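Local coordinates for protein tryptophan synthase alpha chain (Pyrococcus furiosus, PDB 2DZS) that cleaves indoleglycerol phosphate to indole and glyceraldehyde 3-phosphate as the alpha subunit of tryptophan synthase, as part of the last step of tryptophan biosynthesis, at residues L113-P118 against V137-P142; E67-V72 against A102-S107. The protein carries 1 engineered substitution. One frame throughout, in Å; residues are numbered along the deposited sequence.

Interaction 1: residues L113-P118 against V137-P142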
ATOM      1  N   LEU A 113      -5.382   4.664   2.599  1.00 24.93           N
ATOM      2  CA  LEU A 113      -5.537   3.481   3.432  1.00 23.15           C
ATOM      3  C   LEU A 113      -5.070   3.833   4.839  1.00 23.87           C
ATOM      4  O   LEU A 113      -3.899   4.153   5.045  1.00 22.35           O
ATOM      5  CB  LEU A 113      -4.689   2.329   2.888  1.00 22.45           C
ATOM      6  CG  LEU A 113      -4.350   1.200   3.876  1.00 23.53           C
ATOM      7  CD1 LEU A 113      -5.630   0.624   4.468  1.00 22.01           C
ATOM      8  CD2 LEU A 113      -3.552   0.110   3.164  1.00 20.66           C
ATOM      9  N   VAL A 114      -5.996   3.804   5.793  1.00 23.74           N
ATOM     10  CA  VAL A 114      -5.670   4.089   7.179  1.00 24.45           C
ATOM     11  C   VAL A 114      -5.561   2.737   7.861  1.00 26.67           C
ATOM     12  O   VAL A 114      -6.567   2.106   8.178  1.00 28.12           O
ATOM     13  CB  VAL A 114      -6.770   4.933   7.869  1.00 25.05           C
ATOM     14  CG1 VAL A 114      -6.369   5.246   9.320  1.00 22.36           C
ATOM     15  CG2 VAL A 114      -6.982   6.226   7.102  1.00 22.34           C
ATOM     16  N   VAL A 115      -4.327   2.301   8.076  1.00 28.87           N
ATOM     17  CA  VAL A 115      -4.036   1.009   8.690  1.00 31.42           C
ATOM     18  C   VAL A 115      -4.829   0.682   9.954  1.00 32.06           C
ATOM     19  O   VAL A 115      -5.409  -0.393  10.064  1.00 32.67           O
ATOM     20  CB  VAL A 115      -2.529   0.894   9.027  1.00 31.88           C
ATOM     21  CG1 VAL A 115      -2.202  -0.508   9.497  1.00 33.64           C
ATOM     22  CG2 VAL A 115      -1.698   1.253   7.812  1.00 34.09           C
ATOM     23  N   ASP A 116      -4.866   1.613  10.897  1.00 33.24           N
ATOM     24  CA  ASP A 116      -5.549   1.378  12.162  1.00 33.22           C
ATOM     25  C   ASP A 116      -6.673   2.359  12.454  1.00 33.69           C
ATOM     26  O   ASP A 116      -6.758   2.893  13.559  1.00 34.02           O
ATOM     27  CB  ASP A 116      -4.520   1.426  13.298  1.00 33.84           C
ATOM     28  CG  ASP A 116      -3.837   2.787  13.419  1.00 33.84           C
ATOM     29  OD1 ASP A 116      -3.921   3.591  12.462  1.00 33.79           O
ATOM     30  OD2 ASP A 116      -3.211   3.046  14.472  1.00 32.64           O
ATOM     31  N   LEU A 117      -7.537   2.594  11.472  1.00 34.06           N
ATOM     32  CA  LEU A 117      -8.636   3.527  11.662  1.00 34.23           C
ATOM     33  C   LEU A 117      -9.594   2.997  12.725  1.00 35.82           C
ATOM     34  O   LEU A 117     -10.158   1.915  12.584  1.00 35.02           O
ATOM     35  CB  LEU A 117      -9.388   3.748  10.344  1.00 33.04           C
ATOM     36  CG  LEU A 117     -10.499   4.803  10.364  1.00 32.96           C
ATOM     37  CD1 LEU A 117      -9.920   6.165  10.706  1.00 34.17           C
ATOM     38  CD2 LEU A 117     -11.176   4.854   9.007  1.00 33.68           C
ATOM     39  N   PRO A 118      -9.773   3.753  13.817  1.00 37.91           N
ATOM     40  CA  PRO A 118     -10.671   3.342  14.900  1.00 39.03           C
ATOM     41  C   PRO A 118     -12.090   3.245  14.356  1.00 40.22           C
ATOM     42  O   PRO A 118     -12.603   4.212  13.792  1.00 40.96           O
ATOM     43  CB  PRO A 118     -10.531   4.471  15.917  1.00 38.84           C
ATOM     44  CG  PRO A 118      -9.160   5.003  15.658  1.00 39.52           C
ATOM     45  CD  PRO A 118      -9.090   5.012  14.154  1.00 38.21           C
ATOM     46  N   VAL A 137      -9.566   2.865   0.921  1.00 23.07           N
ATOM     47  CA  VAL A 137      -8.952   1.552   0.815  1.00 21.69           C
ATOM     48  C   VAL A 137      -8.904   0.996   2.236  1.00 22.09           C
ATOM     49  O   VAL A 137      -8.244   1.564   3.097  1.00 22.67           O
ATOM     50  CB  VAL A 137      -7.517   1.640   0.250  1.00 21.70           C
ATOM     51  CG1 VAL A 137      -6.805   0.307   0.402  1.00 23.01           C
ATOM     52  CG2 VAL A 137      -7.563   2.022  -1.221  1.00 21.54           C
ATOM     53  N   PHE A 138      -9.622  -0.099   2.485  1.00 22.41           N
ATOM     54  CA  PHE A 138      -9.646  -0.705   3.814  1.00 21.81           C
ATOM     55  C   PHE A 138      -8.899  -2.023   3.857  1.00 22.65           C
ATOM     56  O   PHE A 138      -8.856  -2.774   2.873  1.00 23.59           O
ATOM     57  CB  PHE A 138     -11.082  -0.903   4.312  1.00 21.06           C
ATOM     58  CG  PHE A 138     -11.769   0.374   4.699  1.00 20.91           C
ATOM     59  CD1 PHE A 138     -12.382   1.174   3.737  1.00 21.38           C
ATOM     60  CD2 PHE A 138     -11.778   0.798   6.028  1.00 21.65           C
ATOM     61  CE1 PHE A 138     -12.993   2.377   4.087  1.00 20.33           C
ATOM     62  CE2 PHE A 138     -12.388   2.002   6.393  1.00 20.97           C
ATOM     63  CZ  PHE A 138     -12.997   2.792   5.418  1.00 22.45           C
ATOM     64  N   LEU A 139      -8.325  -2.301   5.023  1.00 21.49           N
ATOM     65  CA  LEU A 139      -7.524  -3.495   5.254  1.00 20.44           C
ATOM     66  C   LEU A 139      -8.248  -4.605   6.011  1.00 20.61           C
ATOM     67  O   LEU A 139      -9.095  -4.348   6.860  1.00 21.61           O
ATOM     68  CB  LEU A 139      -6.264  -3.069   6.011  1.00 22.20           C
ATOM     69  CG  LEU A 139      -5.239  -4.051   6.581  1.00 25.85           C
ATOM     70  CD1 LEU A 139      -4.034  -3.245   7.052  1.00 25.46           C
ATOM     71  CD2 LEU A 139      -5.825  -4.865   7.741  1.00 22.59           C
ATOM     72  N   ALA A 140      -7.905  -5.846   5.691  1.00 19.30           N
ATOM     73  CA  ALA A 140      -8.479  -7.014   6.358  1.00 20.02           C
ATOM     74  C   ALA A 140      -7.383  -8.075   6.456  1.00 19.76           C
ATOM     75  O   ALA A 140      -6.566  -8.217   5.543  1.00 20.77           O
ATOM     76  CB  ALA A 140      -9.681  -7.552   5.577  1.00 18.03           C
ATOM     77  N   ALA A 141      -7.364  -8.807   7.569  1.00 21.07           N
ATOM     78  CA  ALA A 141      -6.360  -9.846   7.809  1.00 19.57           C
ATOM     79  C   ALA A 141      -7.038 -11.202   7.944  1.00 17.89           C
ATOM     80  O   ALA A 141      -8.249 -11.274   8.068  1.00 18.81           O
ATOM     81  CB  ALA A 141      -5.581  -9.526   9.077  1.00 18.80           C
ATOM     82  N   PRO A 142      -6.258 -12.291   7.952  1.00 17.51           N
ATOM     83  CA  PRO A 142      -6.805 -13.648   8.071  1.00 18.04           C
ATOM     84  C   PRO A 142      -7.817 -13.862   9.213  1.00 20.39           C
ATOM     85  O   PRO A 142      -8.632 -14.781   9.172  1.00 20.97           O
ATOM     86  CB  PRO A 142      -5.556 -14.503   8.242  1.00 16.62           C
ATOM     87  CG  PRO A 142      -4.519 -13.735   7.468  1.00 17.76           C
ATOM     88  CD  PRO A 142      -4.783 -12.325   7.920  1.00 16.71           C
TER
HETATM   89  O   HOH W   1      -8.662  -0.136   7.067  1.00 29.36           O
HETATM   90  O   HOH W   2      -8.631   3.007   5.663  1.00 34.47           O

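Interaction 2: residues E67-V72 against A102-S107. Engineered in segment 102-107: Ala103 (natural residue Glu).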
ATOM      1  N   GLU A  67       6.369  15.895   3.271  1.00 34.45           N
ATOM      2  CA  GLU A  67       7.387  15.565   2.284  1.00 33.97           C
ATOM      3  C   GLU A  67       6.753  14.486   1.402  1.00 33.06           C
ATOM      4  O   GLU A  67       7.115  14.325   0.234  1.00 32.57           O
ATOM      5  CB  GLU A  67       8.649  15.019   2.960  1.00 35.10           C
ATOM      6  CG  GLU A  67       9.696  16.064   3.294  1.00 35.66           C
ATOM      7  CD  GLU A  67      10.874  15.488   4.069  1.00 38.17           C
ATOM      8  OE1 GLU A  67      11.938  16.143   4.095  1.00 40.03           O
ATOM      9  OE2 GLU A  67      10.740  14.388   4.661  1.00 36.91           O
ATOM     10  N   ALA A  68       5.795  13.754   1.974  1.00 31.49           N
ATOM     11  CA  ALA A  68       5.089  12.696   1.244  1.00 31.55           C
ATOM     12  C   ALA A  68       4.327  13.319   0.083  1.00 30.76           C
ATOM     13  O   ALA A  68       4.328  12.794  -1.030  1.00 30.30           O
ATOM     14  CB  ALA A  68       4.124  11.965   2.164  1.00 29.82           C
ATOM     15  N   PHE A  69       3.675  14.444   0.353  1.00 31.01           N
ATOM     16  CA  PHE A  69       2.930  15.149  -0.679  1.00 31.59           C
ATOM     17  C   PHE A  69       3.912  15.638  -1.745  1.00 31.78           C
ATOM     18  O   PHE A  69       3.608  15.614  -2.935  1.00 31.57           O
ATOM     19  CB  PHE A  69       2.161  16.333  -0.077  1.00 32.14           C
ATOM     20  CG  PHE A  69       1.126  15.933   0.941  1.00 32.76           C
ATOM     21  CD1 PHE A  69       0.281  14.847   0.706  1.00 31.73           C
ATOM     22  CD2 PHE A  69       0.975  16.656   2.122  1.00 33.23           C
ATOM     23  CE1 PHE A  69      -0.700  14.487   1.628  1.00 32.62           C
ATOM     24  CE2 PHE A  69      -0.009  16.302   3.059  1.00 35.14           C
ATOM     25  CZ  PHE A  69      -0.849  15.213   2.808  1.00 33.86           C
ATOM     26  N   TRP A  70       5.095  16.070  -1.318  1.00 31.94           N
ATOM     27  CA  TRP A  70       6.098  16.526  -2.268  1.00 32.55           C
ATOM     28  C   TRP A  70       6.371  15.394  -3.252  1.00 32.40           C
ATOM     29  O   TRP A  70       6.356  15.599  -4.469  1.00 32.93           O
ATOM     30  CB  TRP A  70       7.403  16.893  -1.555  1.00 33.68           C
ATOM     31  CG  TRP A  70       8.483  17.363  -2.494  1.00 34.70           C
ATOM     32  CD1 TRP A  70       8.657  18.627  -2.972  1.00 34.90           C
ATOM     33  CD2 TRP A  70       9.516  16.564  -3.093  1.00 35.53           C
ATOM     34  NE1 TRP A  70       9.734  18.671  -3.829  1.00 35.39           N
ATOM     35  CE2 TRP A  70      10.280  17.419  -3.922  1.00 34.77           C
ATOM     36  CE3 TRP A  70       9.870  15.210  -3.010  1.00 34.64           C
ATOM     37  CZ2 TRP A  70      11.374  16.967  -4.667  1.00 35.27           C
ATOM     38  CZ3 TRP A  70      10.963  14.758  -3.753  1.00 35.37           C
ATOM     39  CH2 TRP A  70      11.701  15.637  -4.569  1.00 35.57           C
ATOM     40  N   ILE A  71       6.612  14.199  -2.715  1.00 30.48           N
ATOM     41  CA  ILE A  71       6.901  13.030  -3.538  1.00 29.83           C
ATOM     42  C   ILE A  71       5.794  12.765  -4.560  1.00 30.55           C
ATOM     43  O   ILE A  71       6.066  12.572  -5.746  1.00 29.78           O
ATOM     44  CB  ILE A  71       7.101  11.776  -2.662  1.00 27.89           C
ATOM     45  CG1 ILE A  71       8.208  12.037  -1.636  1.00 26.51           C
ATOM     46  CG2 ILE A  71       7.467  10.595  -3.531  1.00 25.44           C
ATOM     47  CD1 ILE A  71       8.384  10.933  -0.625  1.00 25.81           C
ATOM     48  N   VAL A  72       4.547  12.759  -4.101  1.00 31.32           N
ATOM     49  CA  VAL A  72       3.410  12.529  -4.991  1.00 33.24           C
ATOM     50  C   VAL A  72       3.322  13.608  -6.072  1.00 34.44           C
ATOM     51  O   VAL A  72       3.216  13.304  -7.261  1.00 33.17           O
ATOM     52  CB  VAL A  72       2.074  12.509  -4.206  1.00 32.65           C
ATOM     53  CG1 VAL A  72       0.901  12.529  -5.171  1.00 31.05           C
ATOM     54  CG2 VAL A  72       2.004  11.261  -3.333  1.00 33.28           C
ATOM     55  N   ALA A 102      -7.602  16.637   2.026  1.00 28.99           N
ATOM     56  CA  ALA A 102      -7.597  17.697   1.029  1.00 30.52           C
ATOM     57  C   ALA A 102      -6.187  17.894   0.478  1.00 30.67           C
ATOM     58  O   ALA A 102      -5.988  18.041  -0.732  1.00 30.57           O
ATOM     59  CB  ALA A 102      -8.102  18.998   1.646  1.00 29.02           C
ATOM     60  N   ALA A 103      -5.206  17.894   1.372  1.00 30.29           N
ATOM     61  CA  ALA A 103      -3.824  18.078   0.962  1.00 29.87           C
ATOM     62  C   ALA A 103      -3.366  16.868   0.154  1.00 29.09           C
ATOM     63  O   ALA A 103      -2.546  16.986  -0.754  1.00 30.21           O
ATOM     64  CB  ALA A 103      -2.939  18.272   2.193  1.00 29.32           C
ATOM     65  N   ALA A 104      -3.901  15.700   0.492  1.00 29.20           N
ATOM     66  CA  ALA A 104      -3.551  14.473  -0.210  1.00 28.97           C
ATOM     67  C   ALA A 104      -4.048  14.592  -1.643  1.00 28.35           C
ATOM     68  O   ALA A 104      -3.290  14.421  -2.592  1.00 28.02           O
ATOM     69  CB  ALA A 104      -4.196  13.273   0.479  1.00 27.97           C
ATOM     70  N   LYS A 105      -5.329  14.900  -1.787  1.00 27.80           N
ATOM     71  CA  LYS A 105      -5.929  15.049  -3.097  1.00 29.00           C
ATOM     72  C   LYS A 105      -5.155  16.058  -3.940  1.00 29.39           C
ATOM     73  O   LYS A 105      -4.714  15.745  -5.043  1.00 29.91           O
ATOM     74  CB  LYS A 105      -7.380  15.505  -2.956  1.00 30.18           C
ATOM     75  CG  LYS A 105      -8.133  15.611  -4.273  1.00 29.48           C
ATOM     76  CD  LYS A 105      -8.420  14.236  -4.869  1.00 30.32           C
ATOM     77  CE  LYS A 105      -9.180  14.358  -6.169  1.00 27.86           C
ATOM     78  NZ  LYS A 105      -9.509  13.039  -6.732  1.00 29.34           N
ATOM     79  N   ALA A 106      -4.990  17.267  -3.412  1.00 28.97           N
ATOM     80  CA  ALA A 106      -4.277  18.328  -4.121  1.00 29.24           C
ATOM     81  C   ALA A 106      -2.922  17.887  -4.673  1.00 29.46           C
ATOM     82  O   ALA A 106      -2.523  18.310  -5.759  1.00 29.08           O
ATOM     83  CB  ALA A 106      -4.085  19.537  -3.205  1.00 28.79           C
ATOM     84  N   SER A 107      -2.218  17.041  -3.927  1.00 28.29           N
ATOM     85  CA  SER A 107      -0.904  16.576  -4.360  1.00 27.01           C
ATOM     86  C   SER A 107      -1.012  15.548  -5.475  1.00 25.79           C
ATOM     87  O   SER A 107      -0.054  15.330  -6.215  1.00 22.93           O
ATOM     88  CB  SER A 107      -0.136  15.966  -3.183  1.00 27.50           C
ATOM     89  OG  SER A 107      -0.682  14.711  -2.822  1.00 27.10           O
TER

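Interaction 1: residues L113-P118 against V137-P142
Leu113 and Val137 stand side by side where the two parallel strands are still close, with CB of Leu113 3.8 Å from CG1 of Val137. The isobutyl group of Leu113 then reaches forward along the neighbouring strand: with CG anti to the backbone N (chi1 159°), CD1 extends past the carbonyl of Val137 to lie 4.1 Å from CB of Leu139. Further on, where the backbones diverge, the methyl tips CG1 of Val115 and CD1 of Leu139 meet at 4.1 Å, the two side chains crossing at a slant. On the helix-facing side, CD2 of Leu117, in the loop after its strand, approaches CE2 of the Phe138 ring obliquely at 4.1 Å, and the ring itself leans on Ile152 and Met155 of helix 146-155.

Strands 111-114 and 135-140 are consecutive members of the eight-stranded TIM barrel, joined through helix 122-131 in a beta-alpha-beta unit. Leu113, Val137 and Leu139 also touch strand 159-163, whereas Phe138 lies on the outer side. The side chains of Leu113 and Val115 lie near the proton acceptors Glu36 and Asp47, respectively, so this strand end helps to line the active-site region.

Polar contacts between the two backbones run largely through water. One water accepts from N of Val114 at 2.8 Å and donates to O of Val137, and it also lies over one face of the Phe138 ring, offset toward the rim. A second accepts from N of Leu139 at 3.0 Å and donates to O of Val114 at 3.3 Å. These two molecules bridge strand ends that have splayed apart, supplying partners to peptide groups of both segments. The carbonyl of Val137 additionally receives a CA-H...O contact from Leu113, whose CA is 3.3 Å from that oxygen with an angle of 150° at the hydrogen.

Interaction 2: residues E67-V72 against A102-S107
With CG anti to its own carbonyl carbon (chi1 -62°), the benzyl group of Phe69 swings off helix 67-76 until its ring reaches helix 97-107, while the first torsion of Ser107 sets OG between the backbone N and the carbonyl carbon, from where it can turn back onto its own helix. The ring of Phe69 rests on the turn formed by Ala103 and Ala104. Its CE2 lies 3.6 Å from CB of Ala103, an engineered residue that replaces a natural glutamate, and CE1 comes to 3.4 Å from CA of Ala104, which approaches obliquely. The carbonyl oxygen of Ala103 sits over one ring face, 3.8 Å above the plane and displaced toward the rim. Phe100, about one turn earlier on the same helix, also meets the Phe69 ring.

One turn beyond Phe69, Val72 points at Ser107, the last residue of helix 97-107. Its CG1 is 3.6 Å from OG and also borders the carbonyl oxygen of Ser107. The two short helical segments run nearly parallel, at 24°, with axes 9.1 Å apart, as neighbouring helices in the outer layer of the TIM barrel.

The hydroxyl of Ser107 donates to O of Ala104 at 2.6 Å, from 19° off the carbonyl plane. Tied to its own helix in this way, the buried OG has a polar partner although its neighbours across the interface, CD1 of Phe69 and CG1 of Val72, are carbon. Between the two segments the contact is mainly van der Waals, without a direct hydrogen bond, and the serine's hydroxyl proton is donated inside its own helix.

Helix 97-107, which packs on helix 67-76 in interaction 2, leads directly into strand 111-114, whose end enters interaction 1, so the two contacts follow one another along the chain. They occupy different layers of the barrel: their centres are 21 Å apart and their nearest atoms about 9 Å, without touching. Interaction 1 borders the active site, the side chain of Leu113 lying about 4 Å from that of the proton acceptor Glu36 and that of Val115 about 5 Å from that of Asp47, the other proton acceptor. Interaction 2 belongs to the outer helical layer, where Val72 remains about 10 Å from Glu36, side chain to side chain.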